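SM80.1 Vicilin (Solanum melongena, PDB 5VF5) is a 7S vicilin of eggplant, a two-cupin globulin that probably serves as a seed storage protein. Local coordinates at residues 139-151 with 171-183. Residues are numbered along the deposited sequence; the frame is centred on the assembly and turned at random. Where two conformers were deposited one is given.
Sequences FSAGGENPESFYR and RLFRQQKQGAIIK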
loop_
_atom_site.group_PDB
_atom_site.type_symbol
_atom_site.label_atom_id
_atom_site.label_comp_id
_atom_site.label_asym_id
_atom_site.label_seq_id
_atom_site.Cartn_x
_atom_site.Cartn_y
_atom_site.Cartn_z
ATOM N N PHE A 139 -6.641 -0.422 -21.416
ATOM C CA PHE A 139 -6.135 0.764 -22.106
ATOM C C PHE A 139 -7.081 1.207 -23.219
ATOM O O PHE A 139 -7.218 0.561 -24.246
ATOM C CB PHE A 139 -4.741 0.518 -22.693
ATOM C CG PHE A 139 -3.659 0.613 -21.677
ATOM C CD1 PHE A 139 -3.193 1.839 -21.263
ATOM C CD2 PHE A 139 -3.196 -0.516 -21.047
ATOM C CE1 PHE A 139 -2.230 1.966 -20.264
ATOM C CE2 PHE A 139 -2.213 -0.404 -20.081
ATOM C CZ PHE A 139 -1.750 0.825 -19.680
ATOM N N SER A 140 -7.725 2.348 -22.953
ATOM C CA SER A 140 -8.545 3.039 -23.923
ATOM C C SER A 140 -7.615 3.790 -24.899
ATOM O O SER A 140 -7.758 3.701 -26.110
ATOM C CB SER A 140 -9.535 3.978 -23.217
ATOM O OG SER A 140 -8.907 4.621 -22.103
ATOM N N ALA A 141 -6.689 4.547 -24.336
ATOM C CA ALA A 141 -5.568 5.076 -25.081
ATOM C C ALA A 141 -4.685 3.950 -25.550
ATOM O O ALA A 141 -4.744 2.849 -25.039
ATOM C CB ALA A 141 -4.779 6.064 -24.229
ATOM N N GLY A 142 -3.842 4.250 -26.502
ATOM C CA GLY A 142 -2.939 3.221 -27.010
ATOM C C GLY A 142 -3.164 2.982 -28.466
ATOM O O GLY A 142 -3.816 3.774 -29.148
ATOM N N GLY A 143 -2.625 1.866 -28.938
ATOM C CA GLY A 143 -2.721 1.558 -30.341
ATOM C C GLY A 143 -2.131 0.195 -30.595
ATOM O O GLY A 143 -2.723 -0.823 -30.220
ATOM N N GLU A 144 -0.928 0.188 -31.150
ATOM C CA GLU A 144 -0.180 -1.061 -31.230
ATOM C C GLU A 144 0.462 -1.389 -29.879
ATOM O O GLU A 144 0.493 -2.556 -29.462
ATOM C CB GLU A 144 0.892 -1.000 -32.322
ATOM C CG GLU A 144 0.253 -1.207 -33.684
ATOM C CD GLU A 144 1.236 -1.163 -34.813
ATOM O OE1 GLU A 144 2.461 -1.196 -34.522
ATOM O OE2 GLU A 144 0.751 -1.107 -35.976
ATOM N N ASN A 145 0.997 -0.369 -29.210
ATOM C CA ASN A 145 1.710 -0.551 -27.951
ATOM C C ASN A 145 1.592 0.702 -27.058
ATOM O O ASN A 145 2.112 1.768 -27.442
ATOM C CB ASN A 145 3.170 -0.841 -28.251
ATOM C CG ASN A 145 3.941 -1.108 -27.009
ATOM O OD1 ASN A 145 3.454 -1.815 -26.124
ATOM N ND2 ASN A 145 5.127 -0.518 -26.903
ATOM N N PRO A 146 0.899 0.618 -25.889
ATOM C CA PRO A 146 0.121 -0.529 -25.448
ATOM C C PRO A 146 -1.060 -0.791 -26.375
ATOM O O PRO A 146 -1.509 0.121 -27.069
ATOM C CB PRO A 146 -0.360 -0.099 -24.055
ATOM C CG PRO A 146 -0.561 1.353 -24.210
ATOM C CD PRO A 146 0.477 1.848 -25.196
ATOM N N GLU A 147 -1.527 -2.040 -26.424
ATOM C CA GLU A 147 -2.681 -2.365 -27.242
ATOM C C GLU A 147 -3.887 -1.663 -26.669
ATOM O O GLU A 147 -4.180 -1.805 -25.483
ATOM C CB GLU A 147 -2.912 -3.876 -27.279
ATOM C CG GLU A 147 -3.996 -4.323 -28.211
ATOM C CD GLU A 147 -4.109 -5.828 -28.173
ATOM O OE1 GLU A 147 -3.095 -6.521 -28.456
ATOM O OE2 GLU A 147 -5.194 -6.284 -27.820
ATOM N N SER A 148 -4.579 -0.885 -27.515
ATOM C CA SER A 148 -5.843 -0.299 -27.124
ATOM C C SER A 148 -6.937 -1.322 -27.244
ATOM O O SER A 148 -7.019 -2.045 -28.243
ATOM C CB SER A 148 -6.201 0.884 -28.028
ATOM O OG SER A 148 -7.506 1.388 -27.733
ATOM N N PHE A 149 -7.831 -1.358 -26.274
ATOM C CA PHE A 149 -8.986 -2.269 -26.380
ATOM C C PHE A 149 -9.915 -1.944 -27.537
ATOM O O PHE A 149 -10.722 -2.769 -27.919
ATOM C CB PHE A 149 -9.745 -2.455 -25.060
ATOM C CG PHE A 149 -10.341 -1.188 -24.490
ATOM C CD1 PHE A 149 -11.339 -0.467 -25.148
ATOM C CD2 PHE A 149 -9.957 -0.757 -23.254
ATOM C CE1 PHE A 149 -11.905 0.661 -24.582
ATOM C CE2 PHE A 149 -10.531 0.363 -22.672
ATOM C CZ PHE A 149 -11.514 1.067 -23.347
ATOM N N TYR A 150 -9.829 -0.736 -28.093
ATOM C CA TYR A 150 -10.638 -0.437 -29.270
ATOM C C TYR A 150 -10.311 -1.371 -30.443
ATOM O O TYR A 150 -11.163 -1.607 -31.284
ATOM C CB TYR A 150 -10.531 0.990 -29.688
ATOM C CG TYR A 150 -11.243 2.027 -28.795
ATOM C CD1 TYR A 150 -12.564 2.308 -28.949
ATOM C CD2 TYR A 150 -10.551 2.699 -27.816
ATOM C CE1 TYR A 150 -13.184 3.295 -28.226
ATOM C CE2 TYR A 150 -11.177 3.684 -27.067
ATOM C CZ TYR A 150 -12.495 3.933 -27.262
ATOM O OH TYR A 150 -13.053 4.931 -26.507
ATOM N N ARG A 151 -9.102 -1.905 -30.474
ATOM C CA ARG A 151 -8.719 -2.825 -31.553
ATOM C C ARG A 151 -9.415 -4.181 -31.487
ATOM O O ARG A 151 -9.376 -4.966 -32.462
ATOM C CB ARG A 151 -7.218 -2.993 -31.558
ATOM C CG ARG A 151 -6.520 -1.711 -31.965
ATOM C CD ARG A 151 -5.043 -1.796 -31.658
ATOM N NE ARG A 151 -4.353 -2.924 -32.286
ATOM C CZ ARG A 151 -3.558 -2.786 -33.333
ATOM N NH1 ARG A 151 -3.400 -1.581 -33.850
ATOM N NH2 ARG A 151 -2.949 -3.848 -33.870
ATOM N N ARG A 171 -6.619 3.569 -38.597
ATOM C CA ARG A 171 -5.324 4.257 -38.538
ATOM C C ARG A 171 -5.075 4.936 -37.195
ATOM O O ARG A 171 -3.980 4.862 -36.673
ATOM C CB ARG A 171 -5.204 5.308 -39.661
ATOM C CG ARG A 171 -3.789 5.760 -39.932
ATOM C CD ARG A 171 -3.681 6.721 -41.121
ATOM N NE ARG A 171 -3.530 8.120 -40.680
ATOM C CZ ARG A 171 -2.387 8.707 -40.301
ATOM N NH1 ARG A 171 -1.225 8.047 -40.304
ATOM N NH2 ARG A 171 -2.403 9.978 -39.901
ATOM N N LEU A 172 -6.099 5.576 -36.623
ATOM C CA LEU A 172 -6.005 6.243 -35.317
ATOM C C LEU A 172 -5.476 5.270 -34.281
ATOM O O LEU A 172 -4.633 5.609 -33.456
ATOM C CB LEU A 172 -7.380 6.772 -34.884
ATOM C CG LEU A 172 -7.551 7.226 -33.419
ATOM C CD1 LEU A 172 -6.756 8.493 -33.177
ATOM C CD2 LEU A 172 -9.008 7.419 -33.025
ATOM N N PHE A 173 -6.006 4.064 -34.323
ATOM C CA PHE A 173 -5.707 3.053 -33.320
ATOM C C PHE A 173 -4.471 2.232 -33.616
ATOM O O PHE A 173 -4.226 1.284 -32.908
ATOM C CB PHE A 173 -6.922 2.177 -33.036
ATOM C CG PHE A 173 -8.034 2.918 -32.347
ATOM C CD1 PHE A 173 -7.847 3.449 -31.090
ATOM C CD2 PHE A 173 -9.253 3.092 -32.963
ATOM C CE1 PHE A 173 -8.866 4.155 -30.478
ATOM C CE2 PHE A 173 -10.268 3.753 -32.343
ATOM C CZ PHE A 173 -10.072 4.322 -31.106
ATOM N N ARG A 174 -3.693 2.644 -34.627
ATOM C CA ARG A 174 -2.371 2.041 -34.962
ATOM C C ARG A 174 -1.183 2.974 -34.732
ATOM O O ARG A 174 -0.046 2.555 -34.840
ATOM C CB ARG A 174 -2.300 1.623 -36.467
ATOM C CG ARG A 174 -3.164 0.482 -36.938
ATOM C CD ARG A 174 -2.656 -0.027 -38.297
ATOM N NE ARG A 174 -2.571 0.998 -39.354
ATOM C CZ ARG A 174 -3.556 1.338 -40.194
ATOM N NH1 ARG A 174 -4.763 0.766 -40.115
ATOM N NH2 ARG A 174 -3.340 2.280 -41.119
ATOM N N GLN A 175 -1.421 4.246 -34.418
ATOM C CA GLN A 175 -0.337 5.218 -34.388
ATOM C C GLN A 175 0.569 5.077 -33.174
ATOM O O GLN A 175 1.765 5.341 -33.270
ATOM C CB GLN A 175 -0.871 6.645 -34.437
ATOM C CG GLN A 175 -1.638 6.960 -35.704
ATOM C CD GLN A 175 -0.831 6.619 -36.932
ATOM O OE1 GLN A 175 0.225 7.233 -37.167
ATOM N NE2 GLN A 175 -1.278 5.596 -37.706
ATOM N N GLN A 176 -0.013 4.764 -32.001
ATOM C CA GLN A 176 0.762 4.684 -30.762
ATOM C C GLN A 176 1.525 3.388 -30.663
ATOM O O GLN A 176 0.920 2.321 -30.628
ATOM C CB GLN A 176 -0.177 4.844 -29.542
ATOM C CG GLN A 176 0.539 4.862 -28.190
ATOM C CD GLN A 176 1.519 5.988 -28.080
ATOM O OE1 GLN A 176 2.686 5.848 -28.441
ATOM N NE2 GLN A 176 1.041 7.144 -27.632
ATOM N N LYS A 177 2.845 3.540 -30.570
ATOM C CA LYS A 177 3.763 2.418 -30.495
ATOM C C LYS A 177 4.782 2.523 -29.342
ATOM O O LYS A 177 5.563 1.613 -29.147
ATOM C CB LYS A 177 4.556 2.307 -31.806
ATOM C CG LYS A 177 3.690 2.177 -33.054
ATOM C CD LYS A 177 4.518 2.100 -34.331
ATOM C CE LYS A 177 3.624 1.871 -35.544
ATOM N NZ LYS A 177 2.557 2.895 -35.714
ATOM N N GLN A 178 4.726 3.603 -28.583
ATOM C CA GLN A 178 5.766 3.981 -27.637
ATOM C C GLN A 178 5.588 3.367 -26.243
ATOM O O GLN A 178 6.487 3.459 -25.443
ATOM C CB GLN A 178 5.824 5.505 -27.509
ATOM C CG GLN A 178 5.982 6.262 -28.817
ATOM C CD GLN A 178 5.708 7.748 -28.649
ATOM O OE1 GLN A 178 6.660 8.507 -28.558
ATOM N NE2 GLN A 178 4.380 8.174 -28.528
ATOM N N GLY A 179 4.420 2.782 -25.957
ATOM C CA GLY A 179 4.163 2.131 -24.694
ATOM C C GLY A 179 3.375 2.978 -23.714
ATOM O O GLY A 179 2.905 4.056 -24.055
ATOM N N ALA A 180 3.182 2.434 -22.509
ATOM C CA ALA A 180 2.133 2.945 -21.614
ATOM C C ALA A 180 2.546 4.162 -20.789
ATOM O O ALA A 180 1.683 4.842 -20.241
ATOM C CB ALA A 180 1.690 1.844 -20.663
ATOM N N ILE A 181 3.845 4.384 -20.600
ATOM C CA ILE A 181 4.360 5.532 -19.877
ATOM C C ILE A 181 5.475 6.143 -20.701
ATOM O O ILE A 181 6.499 5.480 -20.991
ATOM C CB ILE A 181 4.881 5.204 -18.450
ATOM C CG1 ILE A 181 3.863 4.341 -17.663
ATOM C CG2 ILE A 181 5.209 6.493 -17.719
ATOM C CD1 ILE A 181 4.380 3.843 -16.320
ATOM N N ILE A 182 5.257 7.378 -21.135
ATOM C CA ILE A 182 6.058 7.996 -22.178
ATOM C C ILE A 182 6.488 9.395 -21.761
ATOM O O ILE A 182 6.024 9.959 -20.728
ATOM C CB ILE A 182 5.273 8.018 -23.518
ATOM C CG1 ILE A 182 4.035 8.901 -23.437
ATOM C CG2 ILE A 182 4.975 6.622 -24.013
ATOM C CD1 ILE A 182 3.335 9.117 -24.771
ATOM N N LYS A 183 7.334 10.008 -22.583
ATOM C CA LYS A 183 7.746 11.378 -22.321
ATOM C C LYS A 183 6.575 12.343 -22.439
ATOM O O LYS A 183 5.797 12.233 -23.342
ATOM C CB LYS A 183 8.843 11.771 -23.320
ATOM C CG LYS A 183 9.430 13.134 -23.100
ATOM C CD LYS A 183 10.539 13.325 -24.100
ATOM C CE LYS A 183 11.681 14.221 -23.606
ATOM N NZ LYS A 183 12.920 13.906 -24.248
HETATM O O HOH W 1 -2.889 4.682 -31.585
#
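Tyr150 and Phe173 meet with their planes only 18° apart but slid so far that the rings barely overlap. What sits over the middle of the Phe173 ring is Tyr150 CB, 3.6 Å from its centroid, a CH-pi contact, while Phe173 CZ comes to 3.5 Å from Tyr150 CG near the rim of the tyrosine face. Next door, Arg151 runs past Phe173 in the opposite direction, its guanidinium nearly perpendicular to the ring. In the conformer given, a bend in the side chain brings Arg151 NH1 round to Phe173 O, 3.1 Å away, with the acceptor in the guanidinium plane but the donor above the carbonyl plane.

Further along, backbone and amide groups take over. Gln176 O receives a straight bond from Asn145 N (3.0 Å, 170°) and a weak one from Glu144 N, and Gly179 N returns a bond to Asn145 O. With CG anti to the backbone N (chi1 -177°), the Asn145 amide reaches Lys177 O through Asn145 ND2 at 3.1 Å. Glu144 lies alongside Lys177, yet Glu144 OE1 stays 4.3 Å from Lys177 NZ, which bonds to Arg174 O instead. At the far end Phe139 CZ touches Ala180 CB at 3.7 Å, beside the cis-proline Pro146 and strand 60-65.

A water ties Gly142 O and Leu172 O to Gln176 N. The loop following strand 120-128 of this cupin domain is thus joined to the link between helix 166-172 and strand 181-183 chiefly by carbonyl-directed hydrogen bonds and one aromatic contact, with the nearby opposite charges probably adding only a modest attraction.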